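Local coordinates for protein filamentous hemagglutinin (Bordetella pertussis, PDB 1RWR) that serves as a secreted adhesin, its amino-terminal TPS domain, folded as a beta-helix, probably directing export through the two-partner secretion pathway, at residues I109-L114 against V145-G151. Residues are numbered along the deposited sequence; the frame is centred on the assembly and turned at random.
Sequences ISVNGL and VTIERGG
N112 and E148 meet at the corner of the beta-helix, their side chains crossing at about a right angle. N112 brings OD1 to the type I turn E148-G151, chi1 of -168° swinging the amide away from its own backbone N, and takes the N-H of G150 at 2.8 Å from OD1 to N; the donor nitrogen lies nearly in line with the side-chain C=O, but the bond is bent at the hydrogen. The extended E148 side chain reaches across to the neighbouring coil: OE1 lies 3.4 Å from N112 CB, the carboxylate plane turned 53° from the amide, while OE2 accepts a bond from a water that also hydrogen-bonds S110 OG. A second water ties I109 O to T146 OG1. On the buried face V111 and I147 lie side by side, and CD1 of I147 folds back to V111 CB at 3.6 Å, since chi2 of -50° bends the chain toward the neighbouring strand. L124 and V152 also pack on V111, and V152 touches I147 too, joining this pair to the interior of the beta-helix. Between the two faces runs a parallel register, I109 beside V145 through V111 beside I147, with T146 giving its N-H to I109 O and its carbonyl to V111 N. V111 O then receives E148 N at 2.8 Å. Past the strands, G151 O accepts L114 N at 3.0 Å and, weakly, G113 N, as the chain swings into the next face. Hydrogen bonding between these two coils thus continues past the strand pairing into the corner.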
loop_
_atom_site.group_PDB
_atom_site.type_symbol
_atom_site.label_atom_id
_atom_site.label_comp_id
_atom_site.label_asym_id
_atom_site.label_seq_id
_atom_site.Cartn_x
_atom_site.Cartn_y
_atom_site.Cartn_z
ATOM N N ILE A 109 8.343 5.423 -2.706
ATOM C CA ILE A 109 7.546 5.979 -1.617
ATOM C C ILE A 109 8.168 5.618 -0.283
ATOM O O ILE A 109 8.522 4.451 -0.061
ATOM C CB ILE A 109 6.104 5.429 -1.667
ATOM C CG1 ILE A 109 5.448 5.657 -3.021
ATOM C CG2 ILE A 109 5.300 6.005 -0.524
ATOM C CD1 ILE A 109 4.075 4.992 -3.105
ATOM N N SER A 110 8.292 6.608 0.601
ATOM C CA SER A 110 8.673 6.330 1.975
ATOM C C SER A 110 7.485 6.681 2.880
ATOM O O SER A 110 6.762 7.664 2.624
ATOM C CB SER A 110 9.954 7.082 2.323
ATOM O OG SER A 110 9.759 8.446 2.181
ATOM N N VAL A 111 7.284 5.852 3.905
ATOM C CA VAL A 111 6.123 5.914 4.751
ATOM C C VAL A 111 6.550 5.979 6.213
ATOM O O VAL A 111 7.319 5.164 6.651
ATOM C CB VAL A 111 5.276 4.677 4.528
ATOM C CG1 VAL A 111 4.010 4.739 5.323
ATOM C CG2 VAL A 111 4.912 4.492 3.049
ATOM N N ASN A 112 6.025 6.943 6.959
ATOM C CA ASN A 112 6.376 7.063 8.383
ATOM C C ASN A 112 5.199 7.516 9.232
ATOM O O ASN A 112 4.840 8.680 9.235
ATOM C CB ASN A 112 7.534 8.036 8.561
ATOM C CG ASN A 112 8.118 7.963 9.964
ATOM O OD1 ASN A 112 8.337 6.900 10.465
ATOM N ND2 ASN A 112 8.340 9.109 10.600
ATOM N N GLY A 113 4.587 6.592 9.948
ATOM C CA GLY A 113 3.472 6.926 10.819
ATOM C C GLY A 113 2.218 7.300 10.022
ATOM O O GLY A 113 1.650 8.401 10.178
ATOM N N LEU A 114 1.788 6.382 9.186
ATOM C CA LEU A 114 0.673 6.597 8.265
ATOM C C LEU A 114 -0.595 5.954 8.807
ATOM O O LEU A 114 -0.557 4.845 9.300
ATOM C CB LEU A 114 1.013 6.028 6.887
ATOM C CG LEU A 114 0.062 6.390 5.728
ATOM C CD1 LEU A 114 0.106 7.858 5.428
ATOM C CD2 LEU A 114 0.351 5.581 4.468
ATOM N N VAL A 145 9.299 0.840 -1.973
ATOM C CA VAL A 145 8.504 1.406 -0.883
ATOM C C VAL A 145 9.221 1.039 0.390
ATOM O O VAL A 145 9.546 -0.122 0.606
ATOM C CB VAL A 145 7.077 0.861 -0.838
ATOM C CG1 VAL A 145 6.324 1.266 0.475
ATOM C CG2 VAL A 145 6.312 1.278 -2.081
ATOM N N THR A 146 9.505 2.030 1.209
ATOM C CA THR A 146 10.104 1.833 2.517
ATOM C C THR A 146 9.136 2.237 3.621
ATOM O O THR A 146 8.636 3.362 3.642
ATOM C CB THR A 146 11.378 2.684 2.639
ATOM O OG1 THR A 146 12.345 2.298 1.639
ATOM C CG2 THR A 146 12.007 2.459 3.988
ATOM N N ILE A 147 8.832 1.297 4.509
ATOM C CA ILE A 147 8.071 1.591 5.686
ATOM C C ILE A 147 9.109 1.881 6.776
ATOM O O ILE A 147 9.848 1.000 7.163
ATOM C CB ILE A 147 7.140 0.402 6.095
ATOM C CG1 ILE A 147 6.182 -0.000 4.963
ATOM C CG2 ILE A 147 6.375 0.779 7.341
ATOM C CD1 ILE A 147 5.440 1.109 4.352
ATOM N N GLU A 148 9.171 3.128 7.190
ATOM C CA GLU A 148 10.076 3.586 8.238
ATOM C C GLU A 148 9.557 3.252 9.619
ATOM O O GLU A 148 8.455 2.736 9.798
ATOM C CB GLU A 148 10.347 5.095 8.091
ATOM C CG GLU A 148 10.915 5.466 6.735
ATOM C CD GLU A 148 11.167 6.943 6.549
ATOM O OE1 GLU A 148 10.732 7.733 7.417
ATOM O OE2 GLU A 148 11.817 7.318 5.522
ATOM N N ARG A 149 10.341 3.585 10.633
ATOM C CA ARG A 149 10.046 3.166 12.003
ATOM C C ARG A 149 8.672 3.540 12.570
ATOM O O ARG A 149 8.173 2.840 13.437
ATOM C CB ARG A 149 11.143 3.693 12.936
ATOM C CG ARG A 149 11.199 5.178 13.006
ATOM C CD ARG A 149 12.510 5.729 13.515
ATOM N NE ARG A 149 12.627 5.625 14.962
ATOM C CZ ARG A 149 13.174 4.598 15.607
ATOM N NH1 ARG A 149 13.636 3.546 14.945
ATOM N NH2 ARG A 149 13.261 4.615 16.933
ATOM N N GLY A 150 8.079 4.648 12.101
ATOM C CA GLY A 150 6.748 5.101 12.513
ATOM C C GLY A 150 5.613 4.176 12.096
ATOM O O GLY A 150 4.537 4.136 12.737
ATOM N N GLY A 151 5.826 3.451 10.996
ATOM C CA GLY A 151 4.977 2.336 10.655
ATOM C C GLY A 151 3.694 2.777 9.991
ATOM O O GLY A 151 3.534 3.946 9.568
HETATM O O HOH W 1 11.537 4.064 -0.531
HETATM O O HOH W 2 11.027 9.645 4.394
#